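Putative 2,5-diketo-D-gluconic acid reductase B (PDB 3UP8) probably reduces methylglyoxal to hydroxyacetone with NADPH, as an aldo/keto reductase, and may also act as a 2,5-diketo-D-gluconate reductase. Local coordinates at residues Y207-P215 with T230-W238; I34-M44 with V245-T253. All blocks are in the same frame, centred on the assembly; numbering follows the deposited sequence.

Interaction 1 of 2, residues Y207-P215 with T230-W238; sequences YAMANGKVP and TAAQVALRW
A single long side chain, that of Met209 (selenomethionine in this crystal), reaches from a turn onto a helix whose facing residues are mostly alanines, and no hydrogen bond crosses between 207-215 and 230-238. Its chain is bent twice, at chi2 (-59°) and again at chi3 (100°), which folds the selenium and methyl against the helix. Met209 SE rests 3.5 Å from Ala232 CB. Met209 CE lies 3.4 Å from the backbone O of Ala232. The same Met209 CE is 3.7 Å from CG of Leu236, whose side chain it meets at about a right angle. Methionine's flexible, unbranched chain suits this place because it can curl to fit the shape of the helix. Leu236 also sends CD2 to Ala208 CB, 4.0 Å away.

Val214 lies beside Met209. With CG1 anti to the backbone N (chi1 160°), Val214 places this methyl over the backbone of Ala231-Ala232 and against Ala235. Val214 CG1 meets Ala235 CB at 3.6 Å, and Val214 CG2 touches the same alanine. Ala231 CB approaches Val214 O at 3.5 Å and also touches the CA of Pro215. The short side chains of Ala231, Ala232 and Ala235 let the backbone of Val214-Pro215 come close to the helix.

Each partner is stiffened by its own bonds. A type I turn spans Tyr207 to Ala210, and Met209 O accepts from Gly212 N and Val214 N, which arrive from opposite faces of its plane. Thr230 and Gln233 form a capping box at the first turn of helix 231-240, and Glu259 of helix 254-261 adds bonds to both side chains. Leu220 of helix 218-227 touches Val214 and Ala231. All this belongs to the connection from strand 202-206 to strand 245-249, a beta-alpha-beta crossover of the (beta/alpha)8 TIM barrel, here carrying extra short helices before helix 231-240.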
# COMPACT_ATOMS: atom_id res chain seq x y z
N TYR A 207 -6.78 -2.50 -3.37
CA TYR A 207 -8.04 -3.09 -3.88
C TYR A 207 -8.59 -4.19 -2.98
O TYR A 207 -9.14 -5.19 -3.47
CB TYR A 207 -7.89 -3.62 -5.32
CG TYR A 207 -8.57 -2.75 -6.37
CD1 TYR A 207 -7.89 -2.38 -7.53
CD2 TYR A 207 -9.89 -2.31 -6.20
CE1 TYR A 207 -8.50 -1.59 -8.50
CE2 TYR A 207 -10.51 -1.51 -7.16
CZ TYR A 207 -9.80 -1.15 -8.31
OH TYR A 207 -10.37 -0.35 -9.27
N ALA A 208 -8.44 -4.01 -1.68
CA ALA A 208 -8.99 -4.95 -0.68
C ALA A 208 -10.47 -5.32 -0.94
O ALA A 208 -10.87 -6.46 -0.71
CB ALA A 208 -8.84 -4.38 0.71
N MSE A 209 -11.26 -4.36 -1.41
CA MSE A 209 -12.71 -4.55 -1.64
C MSE A 209 -13.03 -5.25 -2.97
O MSE A 209 -14.20 -5.53 -3.26
CB MSE A 209 -13.44 -3.20 -1.61
CG MSE A 209 -13.35 -2.42 -0.31
SE MSE A 209 -14.04 -3.45 1.19
CE MSE A 209 -12.41 -4.11 1.96
N ALA A 210 -12.00 -5.51 -3.77
CA ALA A 210 -12.13 -6.12 -5.10
C ALA A 210 -13.19 -5.45 -6.00
O ALA A 210 -14.02 -6.12 -6.63
CB ALA A 210 -12.35 -7.62 -5.00
N ASN A 211 -13.15 -4.12 -6.02
CA ASN A 211 -13.99 -3.31 -6.91
C ASN A 211 -15.49 -3.53 -6.64
O ASN A 211 -16.31 -3.41 -7.56
CB ASN A 211 -13.63 -3.62 -8.38
CG ASN A 211 -13.89 -2.45 -9.31
OD1 ASN A 211 -14.07 -1.31 -8.89
ND2 ASN A 211 -13.90 -2.75 -10.61
N GLY A 212 -15.84 -3.85 -5.39
CA GLY A 212 -17.23 -4.08 -5.01
C GLY A 212 -17.64 -5.52 -4.76
O GLY A 212 -18.71 -5.77 -4.18
N LYS A 213 -16.82 -6.48 -5.19
CA LYS A 213 -17.11 -7.89 -4.97
C LYS A 213 -17.22 -8.23 -3.48
O LYS A 213 -18.07 -9.03 -3.08
CB LYS A 213 -16.04 -8.78 -5.60
CG LYS A 213 -16.34 -9.31 -6.99
CD LYS A 213 -15.46 -10.55 -7.26
CE LYS A 213 -16.06 -11.44 -8.33
NZ LYS A 213 -15.66 -12.86 -8.13
N VAL A 214 -16.36 -7.62 -2.67
CA VAL A 214 -16.30 -7.94 -1.24
C VAL A 214 -17.62 -7.69 -0.47
O VAL A 214 -18.12 -8.62 0.15
CB VAL A 214 -15.06 -7.33 -0.53
CG1 VAL A 214 -15.27 -7.27 0.98
CG2 VAL A 214 -13.81 -8.14 -0.86
N PRO A 215 -18.19 -6.47 -0.54
CA PRO A 215 -19.47 -6.26 0.19
C PRO A 215 -20.64 -7.14 -0.27
O PRO A 215 -21.61 -7.33 0.48
CB PRO A 215 -19.79 -4.78 -0.06
CG PRO A 215 -18.49 -4.16 -0.50
CD PRO A 215 -17.75 -5.25 -1.22
N THR A 230 -18.87 -5.84 9.18
CA THR A 230 -19.31 -5.89 7.78
C THR A 230 -18.41 -6.83 6.98
O THR A 230 -17.31 -7.18 7.42
CB THR A 230 -19.29 -4.50 7.10
OG1 THR A 230 -17.97 -3.94 7.16
CG2 THR A 230 -20.29 -3.55 7.75
N ALA A 231 -18.89 -7.25 5.81
CA ALA A 231 -18.07 -8.02 4.87
C ALA A 231 -16.74 -7.30 4.55
O ALA A 231 -15.70 -7.94 4.41
CB ALA A 231 -18.86 -8.29 3.58
N ALA A 232 -16.80 -5.98 4.45
CA ALA A 232 -15.64 -5.14 4.16
C ALA A 232 -14.58 -5.25 5.25
O ALA A 232 -13.39 -5.42 4.95
CB ALA A 232 -16.07 -3.71 3.98
N GLN A 233 -15.02 -5.17 6.50
CA GLN A 233 -14.11 -5.29 7.65
C GLN A 233 -13.52 -6.69 7.72
O GLN A 233 -12.37 -6.86 8.11
CB GLN A 233 -14.83 -4.96 8.97
CG GLN A 233 -15.19 -3.48 9.11
CD GLN A 233 -16.18 -3.23 10.25
OE1 GLN A 233 -17.15 -3.97 10.43
NE2 GLN A 233 -15.95 -2.16 11.02
N VAL A 234 -14.31 -7.69 7.34
CA VAL A 234 -13.80 -9.06 7.27
C VAL A 234 -12.64 -9.19 6.27
O VAL A 234 -11.63 -9.85 6.55
CB VAL A 234 -14.92 -10.06 6.94
CG1 VAL A 234 -14.36 -11.45 6.70
CG2 VAL A 234 -15.94 -10.10 8.09
N ALA A 235 -12.78 -8.57 5.10
CA ALA A 235 -11.73 -8.65 4.08
C ALA A 235 -10.47 -7.91 4.53
O ALA A 235 -9.37 -8.43 4.39
CB ALA A 235 -12.24 -8.12 2.75
N LEU A 236 -10.66 -6.71 5.06
CA LEU A 236 -9.56 -5.92 5.65
C LEU A 236 -8.87 -6.66 6.78
O LEU A 236 -7.64 -6.68 6.86
CB LEU A 236 -10.08 -4.59 6.18
CG LEU A 236 -10.54 -3.54 5.16
CD1 LEU A 236 -11.32 -2.43 5.86
CD2 LEU A 236 -9.38 -2.95 4.36
N ARG A 237 -9.65 -7.29 7.65
CA ARG A 237 -9.08 -8.06 8.74
C ARG A 237 -8.30 -9.26 8.22
O ARG A 237 -7.23 -9.56 8.73
CB ARG A 237 -10.16 -8.48 9.76
CG ARG A 237 -9.64 -9.31 10.93
CD ARG A 237 -8.79 -8.47 11.90
NE ARG A 237 -7.78 -9.27 12.59
CZ ARG A 237 -6.94 -8.81 13.51
NH1 ARG A 237 -6.99 -7.53 13.88
NH2 ARG A 237 -6.06 -9.62 14.08
N TRP A 238 -8.82 -9.94 7.20
CA TRP A 238 -8.16 -11.12 6.65
C TRP A 238 -6.77 -10.76 6.12
O TRP A 238 -5.82 -11.55 6.24
CB TRP A 238 -9.01 -11.73 5.53
CG TRP A 238 -8.31 -12.83 4.78
CD1 TRP A 238 -8.08 -14.11 5.22
CD2 TRP A 238 -7.77 -12.77 3.44
NE1 TRP A 238 -7.41 -14.84 4.26
CE2 TRP A 238 -7.22 -14.04 3.16
CE3 TRP A 238 -7.69 -11.77 2.47
CZ2 TRP A 238 -6.61 -14.34 1.92
CZ3 TRP A 238 -7.07 -12.07 1.23
CH2 TRP A 238 -6.54 -13.34 0.98

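Interaction 2 of 2, residues I34-M44 with V245-T253; sequences IPALGFGTFRM and VIVLSKTAT
Ile34, from the small antiparallel hairpin that leads into the TIM barrel, packs on Ile246 just before strand 37-40 pairs with strand 245-249 and closes the eight-stranded parallel barrel. The two side chains cross at about a right angle, and CD1 of Ile246 lies 3.9 Å from Ile34 CB, branched apolar groups filling a buried corner. Ala36 O then takes the first barrel bond, from Val247 N at 2.8 Å, nearly straight at 173°. Leu37 sends CD1 alongside CG1 of Val247 and toward Ser249 OG.

Gly38 offers both sides of its peptide: its N donates to Val247 O (2.9 Å), and its O accepts from Ser249 N and, weakly, from Ser249 OG. CD2 of Leu248 rests 3.9 Å from Gly38 CA, an approach suited to a residue without a side chain. Phe39 points to the same side of the sheet as Leu37, where Ile52, Leu53 and Ala56 of helix 46-59 touch its ring. Buried Thr251 OG1, with no polar partner in the model, sits 3.2 Å from Phe39 CE1, oblique to the ring. Gly40 N gives the last bond of the pairing, to Ser249 O, and the CA of this glycine packs near Leu248 CB.

Beyond the strand a type II turn runs from Thr41 to Met44. The Phe42 side chain lies close to Tyr70, the predicted proton donor, and to a bound acetate. Arg43 lays one face of its guanidinium over Lys250 CD. Lys250 follows the last barrel strand and touches Arg256 of helix 254-261; as in other aldo/keto reductases, this lysine and Arg256 probably meet the 2'-phosphate of NADPH. The long aliphatic part of the lysine is held from a second side by Met44, whose CG packs 3.8 Å from Lys250 CG.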
# COMPACT_ATOMS: atom_id res chain seq x y z
N ILE A 34 5.95 0.04 8.81
CA ILE A 34 4.87 0.66 8.10
C ILE A 34 3.60 0.36 8.89
O ILE A 34 3.34 -0.81 9.20
CB ILE A 34 4.79 0.09 6.69
CG1 ILE A 34 6.12 0.33 5.95
CG2 ILE A 34 3.58 0.67 5.92
CD1 ILE A 34 6.18 -0.27 4.56
N PRO A 35 2.81 1.40 9.24
CA PRO A 35 1.54 1.14 9.94
C PRO A 35 0.65 0.19 9.12
O PRO A 35 0.47 0.40 7.92
CB PRO A 35 0.91 2.53 10.08
CG PRO A 35 2.05 3.49 9.98
CD PRO A 35 3.03 2.85 9.03
N ALA A 36 0.11 -0.85 9.76
CA ALA A 36 -0.62 -1.93 9.06
C ALA A 36 -1.82 -1.46 8.23
O ALA A 36 -2.17 -2.10 7.23
CB ALA A 36 -1.05 -3.02 10.04
N LEU A 37 -2.44 -0.35 8.62
CA LEU A 37 -3.54 0.20 7.85
C LEU A 37 -3.18 1.60 7.38
O LEU A 37 -2.77 2.44 8.17
CB LEU A 37 -4.84 0.22 8.67
CG LEU A 37 -6.06 0.96 8.07
CD1 LEU A 37 -6.60 0.24 6.84
CD2 LEU A 37 -7.14 1.07 9.14
N GLY A 38 -3.34 1.81 6.09
CA GLY A 38 -3.01 3.08 5.47
C GLY A 38 -4.20 3.64 4.73
O GLY A 38 -5.10 2.90 4.33
N PHE A 39 -4.19 4.96 4.60
CA PHE A 39 -5.14 5.72 3.80
C PHE A 39 -4.60 5.81 2.37
O PHE A 39 -3.65 6.55 2.10
CB PHE A 39 -5.27 7.13 4.39
CG PHE A 39 -6.43 7.92 3.84
CD1 PHE A 39 -7.68 7.85 4.44
CD2 PHE A 39 -6.27 8.73 2.72
CE1 PHE A 39 -8.75 8.58 3.94
CE2 PHE A 39 -7.33 9.47 2.21
CZ PHE A 39 -8.58 9.39 2.82
N GLY A 40 -5.22 5.06 1.46
CA GLY A 40 -4.80 5.04 0.07
C GLY A 40 -5.55 6.09 -0.72
O GLY A 40 -6.78 6.18 -0.62
N THR A 41 -4.83 6.90 -1.49
CA THR A 41 -5.46 7.97 -2.29
C THR A 41 -5.67 7.58 -3.76
O THR A 41 -6.21 8.34 -4.56
CB THR A 41 -4.74 9.34 -2.17
OG1 THR A 41 -3.41 9.23 -2.70
CG2 THR A 41 -4.66 9.79 -0.71
N PHE A 42 -5.24 6.37 -4.10
CA PHE A 42 -5.55 5.76 -5.39
C PHE A 42 -7.09 5.77 -5.56
O PHE A 42 -7.82 5.42 -4.63
CB PHE A 42 -4.96 4.34 -5.40
CG PHE A 42 -5.45 3.44 -6.49
CD1 PHE A 42 -5.40 3.82 -7.83
CD2 PHE A 42 -5.91 2.17 -6.17
CE1 PHE A 42 -5.85 2.95 -8.83
CE2 PHE A 42 -6.37 1.30 -7.15
CZ PHE A 42 -6.34 1.69 -8.49
N ARG A 43 -7.56 6.23 -6.71
CA ARG A 43 -8.99 6.30 -7.04
C ARG A 43 -9.69 7.48 -6.36
O ARG A 43 -10.90 7.62 -6.47
CB ARG A 43 -9.72 4.98 -6.68
CG ARG A 43 -9.22 3.73 -7.40
CD ARG A 43 -9.60 2.45 -6.63
NE ARG A 43 -11.04 2.25 -6.58
CZ ARG A 43 -11.71 1.74 -5.55
NH1 ARG A 43 -11.08 1.36 -4.44
NH2 ARG A 43 -13.03 1.63 -5.63
N MSE A 44 -8.94 8.33 -5.67
CA MSE A 44 -9.55 9.47 -5.00
C MSE A 44 -9.20 10.73 -5.75
O MSE A 44 -8.05 10.91 -6.13
CB MSE A 44 -9.07 9.59 -3.57
CG MSE A 44 -9.57 8.50 -2.66
SE MSE A 44 -9.10 8.87 -0.83
CE MSE A 44 -10.15 10.49 -0.53
N VAL A 245 1.68 -8.30 6.08
CA VAL A 245 0.76 -7.68 5.13
C VAL A 245 0.25 -6.36 5.67
O VAL A 245 -0.15 -6.26 6.83
CB VAL A 245 -0.43 -8.59 4.76
CG1 VAL A 245 -1.39 -7.89 3.79
CG2 VAL A 245 0.06 -9.90 4.17
N ILE A 246 0.28 -5.35 4.81
CA ILE A 246 -0.22 -4.02 5.09
C ILE A 246 -1.39 -3.84 4.14
O ILE A 246 -1.38 -4.38 3.03
CB ILE A 246 0.88 -2.98 4.78
CG1 ILE A 246 2.10 -3.24 5.68
CG2 ILE A 246 0.37 -1.55 4.91
CD1 ILE A 246 3.44 -3.08 4.97
N VAL A 247 -2.40 -3.09 4.57
CA VAL A 247 -3.57 -2.85 3.73
C VAL A 247 -3.85 -1.34 3.56
O VAL A 247 -3.78 -0.58 4.52
CB VAL A 247 -4.82 -3.66 4.24
CG1 VAL A 247 -5.21 -3.24 5.66
CG2 VAL A 247 -5.99 -3.52 3.28
N LEU A 248 -4.13 -0.93 2.33
CA LEU A 248 -4.57 0.43 2.02
C LEU A 248 -6.08 0.45 1.82
O LEU A 248 -6.63 -0.41 1.15
CB LEU A 248 -3.88 0.93 0.73
CG LEU A 248 -2.35 1.04 0.81
CD1 LEU A 248 -1.79 1.50 -0.54
CD2 LEU A 248 -1.92 1.97 1.93
N SER A 249 -6.76 1.41 2.42
CA SER A 249 -8.19 1.52 2.20
C SER A 249 -8.53 2.82 1.49
O SER A 249 -7.85 3.83 1.66
CB SER A 249 -8.98 1.40 3.50
OG SER A 249 -8.45 2.25 4.50
N LYS A 250 -9.56 2.75 0.65
CA LYS A 250 -10.13 3.91 0.02
C LYS A 250 -11.47 4.20 0.70
O LYS A 250 -12.42 3.40 0.63
CB LYS A 250 -10.27 3.70 -1.49
CG LYS A 250 -10.77 4.93 -2.27
CD LYS A 250 -12.25 4.80 -2.57
CE LYS A 250 -12.72 5.90 -3.50
NZ LYS A 250 -14.12 5.65 -3.92
N THR A 251 -11.52 5.32 1.40
CA THR A 251 -12.69 5.74 2.13
C THR A 251 -13.09 7.12 1.61
O THR A 251 -12.48 8.12 1.99
CB THR A 251 -12.39 5.81 3.64
OG1 THR A 251 -11.31 6.71 3.86
CG2 THR A 251 -11.99 4.43 4.19
N ALA A 252 -14.07 7.15 0.72
CA ALA A 252 -14.55 8.40 0.12
C ALA A 252 -15.65 9.09 0.93
O ALA A 252 -16.12 10.16 0.54
CB ALA A 252 -15.02 8.15 -1.32
N THR A 253 -16.04 8.50 2.06
CA THR A 253 -17.06 9.08 2.95
C THR A 253 -16.66 8.86 4.41
O THR A 253 -15.95 7.91 4.72
CB THR A 253 -18.46 8.43 2.77
OG1 THR A 253 -18.41 7.05 3.16
CG2 THR A 253 -18.96 8.53 1.32

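How the interactions relate
The centres of the two interactions lie 12 Å apart, and they meet directly: Leu236 CD2 of interaction 1 is 3.6 Å from Val247 CG2 of interaction 2. In chain order the segments run 34-44, 207-215, 230-238 and 245-253, so both segments of interaction 1 fall between the two barrel strands that interaction 2 joins. Segment 207-215 leaves strand 202-206, and helix 231-240 leads into the neighbouring strand 245-249, the final beta-alpha-beta crossover. Interaction 1 thus lies within the connection between the last two barrel strands, and interaction 2 closes the barrel. Tyr207 also packs on Phe42 and Arg43, linking the two loops near the predicted active site.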